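Local coordinates for protein Rik1-associated factor 1 (Schizosaccharomyces pombe, PDB 4O9D) that forms the WD-repeat propeller part of a subunit of the Clr4 methyltransferase complex, which methylates histone H3 to establish heterochromatin in fission yeast, at residues 30-35 / 397-402; 59-64 / 90-95; 76-81 / 104-109. All blocks are in the same frame, centred on the assembly; numbering follows the deposited sequence.

Contact 1. Residues 30-35 / 397-402; sequences SGDTVC and CCVGGD
The type II beta turn from Cys398 to Gly401 receives the carboxylate of Asp32, whose OD1 accepts the N-H of Gly400 at 2.8 Å. The bond is almost straight (175°) and meets OD1 on its syn side, somewhat out of the carboxylate plane. With chi1 at -71°, CG of Asp32 lies beside its own backbone N, and the carboxylate end reaches across to the turn, OD1 also packing on CA of Val399. This is a junction between neighbouring propeller blades: the turn links strands 393-398 and 403-407 of the last blade, while 33-38 is the edge strand of the next one round the ring. One water bridges the same gap, accepting from Thr33 N at 2.8 Å and donating to Cys398 O and, at 3.2 Å, to Asp402 O, so two carbonyls of the turn region are linked to the strand. With an alanine in place of Asp32, the amide of Gly400 would probably lose its acceptor across the gap and the turn would be freer to shift. Deeper in, Thr33 CG2 rests on Cys397 SG at 3.6 Å, and both side chains also touch Val403.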
loop_
_atom_site.group_PDB
_atom_site.type_symbol
_atom_site.label_atom_id
_atom_site.label_comp_id
_atom_site.label_asym_id
_atom_site.label_seq_id
_atom_site.Cartn_x
_atom_site.Cartn_y
_atom_site.Cartn_z
ATOM N N SER A 30 -14.518 0.655 -12.886
ATOM C CA SER A 30 -13.994 1.745 -13.678
ATOM C C SER A 30 -12.549 1.928 -13.224
ATOM O O SER A 30 -12.297 2.207 -12.047
ATOM C CB SER A 30 -14.808 3.016 -13.444
ATOM O OG SER A 30 -14.889 3.335 -12.067
ATOM N N GLY A 31 -11.609 1.716 -14.145
ATOM C CA GLY A 31 -10.194 1.829 -13.839
ATOM C C GLY A 31 -9.527 0.513 -13.438
ATOM O O GLY A 31 -10.084 -0.575 -13.595
ATOM N N ASP A 32 -8.312 0.633 -12.920
ATOM C CA ASP A 32 -7.574 -0.498 -12.419
ATOM C C ASP A 32 -7.641 -0.490 -10.910
ATOM O O ASP A 32 -7.423 0.539 -10.298
ATOM C CB ASP A 32 -6.109 -0.392 -12.854
ATOM C CG ASP A 32 -5.919 -0.637 -14.340
ATOM O OD1 ASP A 32 -6.772 -1.316 -14.940
ATOM O OD2 ASP A 32 -4.909 -0.148 -14.899
ATOM N N THR A 33 -7.916 -1.638 -10.297
ATOM C CA THR A 33 -7.901 -1.702 -8.851
ATOM C C THR A 33 -6.457 -1.659 -8.357
ATOM O O THR A 33 -5.639 -2.538 -8.688
ATOM C CB THR A 33 -8.638 -2.928 -8.330
ATOM O OG1 THR A 33 -9.980 -2.907 -8.835
ATOM C CG2 THR A 33 -8.679 -2.934 -6.780
ATOM N N VAL A 34 -6.168 -0.629 -7.560
ATOM C CA VAL A 34 -4.839 -0.395 -7.022
ATOM C C VAL A 34 -4.737 -0.290 -5.485
ATOM O O VAL A 34 -3.652 -0.062 -4.977
ATOM C CB VAL A 34 -4.223 0.866 -7.640
ATOM C CG1 VAL A 34 -4.147 0.694 -9.155
ATOM C CG2 VAL A 34 -5.019 2.131 -7.229
ATOM N N CYS A 35 -5.839 -0.448 -4.755
ATOM C CA CYS A 35 -5.757 -0.750 -3.320
ATOM C C CYS A 35 -6.908 -1.636 -2.851
ATOM O O CYS A 35 -7.991 -1.641 -3.434
ATOM C CB CYS A 35 -5.714 0.503 -2.434
ATOM S SG CYS A 35 -6.220 2.019 -3.191
ATOM N N CYS A 397 -5.361 -8.321 -8.442
ATOM C CA CYS A 397 -6.013 -7.481 -9.463
ATOM C C CYS A 397 -5.112 -7.295 -10.681
ATOM O O CYS A 397 -3.886 -7.343 -10.561
ATOM C CB CYS A 397 -6.316 -6.101 -8.900
ATOM S SG CYS A 397 -6.941 -6.052 -7.210
ATOM N N CYS A 398 -5.700 -7.038 -11.847
ATOM C CA CYS A 398 -4.883 -6.852 -13.051
ATOM C C CYS A 398 -5.400 -5.708 -13.902
ATOM O O CYS A 398 -6.476 -5.181 -13.659
ATOM C CB CYS A 398 -4.796 -8.145 -13.873
ATOM S SG CYS A 398 -6.354 -8.698 -14.655
ATOM N N VAL A 399 -4.599 -5.293 -14.872
ATOM C CA VAL A 399 -4.991 -4.223 -15.755
ATOM C C VAL A 399 -6.318 -4.559 -16.422
ATOM O O VAL A 399 -6.483 -5.653 -16.925
ATOM C CB VAL A 399 -3.934 -3.985 -16.834
ATOM C CG1 VAL A 399 -4.447 -2.990 -17.862
ATOM C CG2 VAL A 399 -2.639 -3.482 -16.185
ATOM N N GLY A 400 -7.258 -3.611 -16.407
ATOM C CA GLY A 400 -8.536 -3.800 -17.071
ATOM C C GLY A 400 -9.680 -4.094 -16.116
ATOM O O GLY A 400 -10.781 -4.425 -16.556
ATOM N N GLY A 401 -9.420 -4.000 -14.811
ATOM C CA GLY A 401 -10.482 -4.070 -13.828
ATOM C C GLY A 401 -10.761 -5.408 -13.166
ATOM O O GLY A 401 -11.608 -5.462 -12.271
ATOM N N ASP A 402 -10.084 -6.484 -13.570
ATOM C CA ASP A 402 -10.315 -7.774 -12.922
ATOM C C ASP A 402 -9.860 -7.756 -11.475
ATOM O O ASP A 402 -8.765 -7.313 -11.170
ATOM C CB ASP A 402 -9.596 -8.917 -13.650
ATOM C CG ASP A 402 -10.408 -9.460 -14.825
ATOM O OD1 ASP A 402 -11.638 -9.228 -14.851
ATOM O OD2 ASP A 402 -9.827 -10.108 -15.716
HETATM O O HOH W 1 -8.181 -4.223 -11.462
#

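Contact 2. Residues 59-64 / 90-95; sequences LGNLWI and STISDL
Strands 62-66 and 87-97 belong to adjacent blades and face each other through side chains, the closest CA atoms being those of Asn61 and Ile92 at 7.2 Å. A cis peptide bond precedes Asn61, in the loop just before strand 62-66. Its chi1 of 53° sets CG between the backbone N and the carbonyl carbon, and the amide crosses to the other blade, where ND2 donates to Ser90 O at 2.7 Å. That bond is bent (140° at the hydrogen). The oxygen lies in the plane of the Asn61 amide, whereas ND2 stands well above the plane of the Ser90 carbonyl. ND2 also bonds to Ser49 O, and OD1 to Ser77 OG, so three bonds fix the rotation of the amide. Ile92 crosses it obliquely, CG1 lying 3.6 Å from both Asn61 O and Asn61 ND2. Further along the strand Leu62, with CG anti to the backbone N, extends CD1 to Leu95 CD2 at 3.7 Å and, more loosely, to Ile92 CD1 at 4.2 Å; Leu62 and Leu95 run past each other in opposite directions. Cys35 touches Ile92 and Leu95, and Thr106 touches Leu62 and Leu95. The seam between the blades is thus split by chemistry: a buried amide, with both ends satisfied, holds the loop end in one orientation, while the branched aliphatic groups beyond it meet in van der Waals contact, without directional bonds.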
loop_
_atom_site.group_PDB
_atom_site.type_symbol
_atom_site.label_atom_id
_atom_site.label_comp_id
_atom_site.label_asym_id
_atom_site.label_seq_id
_atom_site.Cartn_x
_atom_site.Cartn_y
_atom_site.Cartn_z
ATOM N N LEU A 59 -20.596 3.057 -12.217
ATOM C CA LEU A 59 -20.146 2.662 -10.884
ATOM C C LEU A 59 -18.604 2.606 -10.891
ATOM O O LEU A 59 -17.982 2.801 -11.940
ATOM C CB LEU A 59 -20.776 1.317 -10.484
ATOM C CG LEU A 59 -22.303 1.203 -10.685
ATOM C CD1 LEU A 59 -22.807 -0.211 -10.366
ATOM C CD2 LEU A 59 -23.095 2.245 -9.875
ATOM N N GLY A 60 -17.991 2.364 -9.731
ATOM C CA GLY A 60 -16.562 2.605 -9.551
ATOM C C GLY A 60 -16.436 4.020 -9.042
ATOM O O GLY A 60 -17.343 4.826 -9.298
ATOM N N ASN A 61 -15.349 4.376 -8.358
ATOM C CA ASN A 61 -14.131 3.580 -8.246
ATOM C C ASN A 61 -13.855 3.140 -6.793
ATOM O O ASN A 61 -12.703 2.897 -6.417
ATOM C CB ASN A 61 -12.967 4.446 -8.739
ATOM C CG ASN A 61 -12.916 5.804 -8.026
ATOM O OD1 ASN A 61 -13.901 6.231 -7.428
ATOM N ND2 ASN A 61 -11.767 6.477 -8.088
ATOM N N LEU A 62 -14.909 3.030 -5.985
ATOM C CA LEU A 62 -14.751 2.800 -4.537
ATOM C C LEU A 62 -15.831 1.862 -3.975
ATOM O O LEU A 62 -17.007 2.230 -3.879
ATOM C CB LEU A 62 -14.747 4.150 -3.776
ATOM C CG LEU A 62 -14.571 4.019 -2.257
ATOM C CD1 LEU A 62 -13.215 3.389 -1.904
ATOM C CD2 LEU A 62 -14.768 5.370 -1.541
ATOM N N TRP A 63 -15.435 0.642 -3.605
ATOM C CA TRP A 63 -16.416 -0.373 -3.212
ATOM C C TRP A 63 -16.165 -0.933 -1.814
ATOM O O TRP A 63 -15.027 -0.981 -1.326
ATOM C CB TRP A 63 -16.447 -1.507 -4.234
ATOM C CG TRP A 63 -16.768 -1.052 -5.638
ATOM C CD1 TRP A 63 -15.947 -0.368 -6.488
ATOM C CD2 TRP A 63 -18.003 -1.261 -6.354
ATOM N NE1 TRP A 63 -16.594 -0.130 -7.679
ATOM C CE2 TRP A 63 -17.853 -0.673 -7.622
ATOM C CE3 TRP A 63 -19.220 -1.878 -6.033
ATOM C CZ2 TRP A 63 -18.875 -0.684 -8.577
ATOM C CZ3 TRP A 63 -20.231 -1.892 -6.979
ATOM C CH2 TRP A 63 -20.049 -1.305 -8.238
ATOM N N ILE A 64 -17.246 -1.346 -1.163
ATOM C CA ILE A 64 -17.150 -1.987 0.136
ATOM C C ILE A 64 -17.963 -3.244 0.031
ATOM O O ILE A 64 -19.126 -3.194 -0.409
ATOM C CB ILE A 64 -17.722 -1.125 1.290
ATOM C CG1 ILE A 64 -16.944 0.181 1.446
ATOM C CG2 ILE A 64 -17.671 -1.907 2.614
ATOM C CD1 ILE A 64 -17.287 0.930 2.736
ATOM N N SER A 90 -11.978 10.521 -9.323
ATOM C CA SER A 90 -10.550 10.676 -9.043
ATOM C C SER A 90 -9.962 9.392 -8.452
ATOM O O SER A 90 -10.519 8.816 -7.529
ATOM C CB SER A 90 -10.313 11.809 -8.038
ATOM O OG SER A 90 -10.999 12.993 -8.404
ATOM N N THR A 91 -8.817 8.982 -8.977
ATOM C CA THR A 91 -8.067 7.846 -8.458
ATOM C C THR A 91 -8.028 7.711 -6.929
ATOM O O THR A 91 -7.677 8.641 -6.209
ATOM C CB THR A 91 -6.636 7.918 -8.981
ATOM O OG1 THR A 91 -6.670 7.779 -10.410
ATOM C CG2 THR A 91 -5.760 6.805 -8.365
ATOM N N ILE A 92 -8.367 6.527 -6.440
ATOM C CA ILE A 92 -8.231 6.232 -5.025
ATOM C C ILE A 92 -6.775 5.901 -4.767
ATOM O O ILE A 92 -6.219 4.998 -5.400
ATOM C CB ILE A 92 -9.099 5.043 -4.580
ATOM C CG1 ILE A 92 -10.578 5.331 -4.868
ATOM C CG2 ILE A 92 -8.873 4.751 -3.076
ATOM C CD1 ILE A 92 -11.159 6.434 -4.032
ATOM N N SER A 93 -6.154 6.624 -3.842
ATOM C CA SER A 93 -4.729 6.461 -3.630
ATOM C C SER A 93 -4.458 5.554 -2.424
ATOM O O SER A 93 -3.476 4.824 -2.404
ATOM C CB SER A 93 -4.038 7.832 -3.494
ATOM O OG SER A 93 -4.556 8.555 -2.389
ATOM N N ASP A 94 -5.329 5.565 -1.428
ATOM C CA ASP A 94 -5.147 4.651 -0.316
ATOM C C ASP A 94 -6.451 4.524 0.443
ATOM O O ASP A 94 -7.374 5.304 0.252
ATOM C CB ASP A 94 -4.019 5.124 0.621
ATOM C CG ASP A 94 -3.220 3.943 1.249
ATOM O OD1 ASP A 94 -3.652 2.772 1.107
ATOM O OD2 ASP A 94 -2.170 4.198 1.887
ATOM N N LEU A 95 -6.530 3.521 1.296
ATOM C CA LEU A 95 -7.670 3.374 2.176
ATOM C C LEU A 95 -7.323 2.394 3.267
ATOM O O LEU A 95 -6.427 1.565 3.105
ATOM C CB LEU A 95 -8.927 2.939 1.415
ATOM C CG LEU A 95 -8.778 2.040 0.193
ATOM C CD1 LEU A 95 -8.324 0.661 0.586
ATOM C CD2 LEU A 95 -10.113 1.985 -0.555
#

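Contact 3. Residues 76-81 / 104-109; sequences ESHYKL and LYTGAF
A chi1 of -56° lays CG of His78 beside its backbone N and sends the imidazole toward strand 103-108, while Thr106 holds OG1 between its backbone N and carbonyl carbon, facing that ring. Together they form the core of the structural tetrad of a WD40 blade: His78, Thr106 on strand 103-108, Asp110 in the turn that follows and Trp116 on the next strand. His78 NE2 and Thr106 OG1 are 2.7 Å apart in a nearly straight hydrogen bond (174°), with OG1 at the edge of the ring and in its plane. Asp110 OD1 bonds to the other ring nitrogen, ND1, and Trp116 NE1 reaches the same threonine oxygen, so the imidazole is gripped at both nitrogens and cannot readily turn. The methyl of Ala108 lies over one face in a CH-pi arrangement, with Gly107 C above the same face, although the modelled methyl-to-ring spacing is too short to be trusted. The touching parts of the two backbones run within 23° of one another, and strand 87-97 lies between strands 79-81 and 103-108 in the sheet order. Phe109, whose ring stacks with Tyr132, offers its backbone carbonyl. Lys80, fully extended beyond CG, carries its ammonium across to that carbonyl, NZ meeting Phe109 O at 2.9 Å and nearly along the C=O axis.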
loop_
_atom_site.group_PDB
_atom_site.type_symbol
_atom_site.label_atom_id
_atom_site.label_comp_id
_atom_site.label_asym_id
_atom_site.label_seq_id
_atom_site.Cartn_x
_atom_site.Cartn_y
_atom_site.Cartn_z
ATOM N N GLU A 76 -20.105 6.856 -2.941
ATOM C CA GLU A 76 -20.097 8.150 -3.602
ATOM C C GLU A 76 -18.678 8.538 -4.064
ATOM O O GLU A 76 -18.510 9.212 -5.089
ATOM C CB GLU A 76 -20.686 9.219 -2.668
ATOM C CG GLU A 76 -20.269 10.621 -3.017
ATOM C CD GLU A 76 -21.147 11.687 -2.374
ATOM O OE1 GLU A 76 -21.402 11.627 -1.143
ATOM O OE2 GLU A 76 -21.584 12.592 -3.115
ATOM N N SER A 77 -17.673 8.101 -3.301
ATOM C CA SER A 77 -16.255 8.180 -3.701
ATOM C C SER A 77 -15.693 9.610 -3.802
ATOM O O SER A 77 -16.192 10.507 -3.141
ATOM C CB SER A 77 -16.018 7.415 -5.004
ATOM O OG SER A 77 -14.623 7.166 -5.195
ATOM N N HIS A 78 -14.640 9.790 -4.605
ATOM C CA HIS A 78 -13.984 11.090 -4.817
ATOM C C HIS A 78 -14.055 11.448 -6.301
ATOM O O HIS A 78 -13.883 10.576 -7.145
ATOM C CB HIS A 78 -12.498 11.017 -4.422
ATOM C CG HIS A 78 -12.250 10.558 -3.015
ATOM N ND1 HIS A 78 -11.683 11.371 -2.056
ATOM C CD2 HIS A 78 -12.492 9.374 -2.406
ATOM C CE1 HIS A 78 -11.574 10.704 -0.919
ATOM N NE2 HIS A 78 -12.076 9.495 -1.099
ATOM N N TYR A 79 -14.251 12.723 -6.631
ATOM C CA TYR A 79 -14.483 13.102 -8.026
ATOM C C TYR A 79 -14.281 14.602 -8.260
ATOM O O TYR A 79 -14.250 15.388 -7.315
ATOM C CB TYR A 79 -15.913 12.725 -8.424
ATOM C CG TYR A 79 -16.939 13.324 -7.488
ATOM C CD1 TYR A 79 -17.464 14.587 -7.714
ATOM C CD2 TYR A 79 -17.352 12.642 -6.354
ATOM C CE1 TYR A 79 -18.387 15.147 -6.838
ATOM C CE2 TYR A 79 -18.273 13.192 -5.479
ATOM C CZ TYR A 79 -18.785 14.444 -5.725
ATOM O OH TYR A 79 -19.702 14.992 -4.854
ATOM N N LYS A 80 -14.138 14.990 -9.526
ATOM C CA LYS A 80 -14.110 16.410 -9.899
ATOM C C LYS A 80 -14.999 16.581 -11.130
ATOM O O LYS A 80 -15.282 15.609 -11.837
ATOM C CB LYS A 80 -12.685 16.887 -10.228
ATOM C CG LYS A 80 -11.626 16.656 -9.139
ATOM C CD LYS A 80 -10.185 16.814 -9.690
ATOM C CE LYS A 80 -9.145 16.759 -8.566
ATOM N NZ LYS A 80 -7.712 16.934 -8.996
ATOM N N LEU A 81 -15.427 17.810 -11.398
ATOM C CA LEU A 81 -16.238 18.090 -12.587
ATOM C C LEU A 81 -15.342 18.325 -13.806
ATOM O O LEU A 81 -14.569 19.287 -13.832
ATOM C CB LEU A 81 -17.148 19.302 -12.351
ATOM C CG LEU A 81 -18.090 19.202 -11.147
ATOM C CD1 LEU A 81 -18.346 17.736 -10.780
ATOM C CD2 LEU A 81 -17.531 19.968 -9.956
ATOM N N LEU A 104 -14.475 3.414 7.340
ATOM C CA LEU A 104 -13.454 3.281 6.308
ATOM C C LEU A 104 -12.876 4.668 5.981
ATOM O O LEU A 104 -13.626 5.603 5.719
ATOM C CB LEU A 104 -14.057 2.666 5.045
ATOM C CG LEU A 104 -13.134 2.553 3.824
ATOM C CD1 LEU A 104 -12.004 1.537 4.063
ATOM C CD2 LEU A 104 -13.923 2.199 2.529
ATOM N N TYR A 105 -11.546 4.788 5.984
ATOM C CA TYR A 105 -10.874 6.030 5.608
ATOM C C TYR A 105 -10.302 5.935 4.179
ATOM O O TYR A 105 -9.596 4.965 3.849
ATOM C CB TYR A 105 -9.733 6.310 6.602
ATOM C CG TYR A 105 -10.132 6.297 8.063
ATOM C CD1 TYR A 105 -11.109 7.165 8.541
ATOM C CD2 TYR A 105 -9.512 5.450 8.973
ATOM C CE1 TYR A 105 -11.469 7.175 9.880
ATOM C CE2 TYR A 105 -9.860 5.445 10.321
ATOM C CZ TYR A 105 -10.840 6.322 10.777
ATOM O OH TYR A 105 -11.207 6.353 12.124
ATOM N N THR A 106 -10.597 6.918 3.326
ATOM C CA THR A 106 -10.054 6.906 1.958
ATOM C C THR A 106 -9.361 8.206 1.568
ATOM O O THR A 106 -9.687 9.301 2.089
ATOM C CB THR A 106 -11.124 6.631 0.864
ATOM O OG1 THR A 106 -12.130 7.647 0.912
ATOM C CG2 THR A 106 -11.762 5.253 1.017
ATOM N N GLY A 107 -8.400 8.078 0.653
ATOM C CA GLY A 107 -7.665 9.210 0.116
ATOM C C GLY A 107 -7.715 9.176 -1.409
ATOM O O GLY A 107 -7.777 8.120 -2.006
ATOM N N ALA A 108 -7.689 10.329 -2.052
ATOM C CA ALA A 108 -7.771 10.339 -3.500
ATOM C C ALA A 108 -7.124 11.568 -4.135
ATOM O O ALA A 108 -6.663 12.502 -3.456
ATOM C CB ALA A 108 -9.254 10.231 -3.952
ATOM N N PHE A 109 -7.170 11.564 -5.461
ATOM C CA PHE A 109 -6.582 12.603 -6.282
ATOM C C PHE A 109 -7.528 13.814 -6.418
ATOM O O PHE A 109 -7.286 14.735 -7.211
ATOM C CB PHE A 109 -6.224 12.022 -7.650
ATOM C CG PHE A 109 -4.982 11.175 -7.653
ATOM C CD1 PHE A 109 -4.342 10.830 -6.462
ATOM C CD2 PHE A 109 -4.449 10.719 -8.858
ATOM C CE1 PHE A 109 -3.191 10.062 -6.471
ATOM C CE2 PHE A 109 -3.296 9.949 -8.873
ATOM C CZ PHE A 109 -2.668 9.622 -7.677
#

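How the contacts relate
From the N terminus, strand 21-26 joins the last blade, and the chain then enters the next blade at 30-35. Contact 1 closes by far the longest loop, completed only when 397-402, in the last blade, comes up against 30-35 and so brings the two ends of the propeller ring together. Contacts 2 and 3 are both nested inside that loop and cross each other, their segments alternating as 59-64, 76-81, 90-95 and 104-109. Contact 2 ties the blade containing 33-66 to the following one; contact 3 works within that second blade. Contact 1 meets contact 2 where Ser30 OG bonds to Leu59 O. Contacts 2 and 3 share a sheet, Ser93 N probably hydrogen-bonding to Gly107 O.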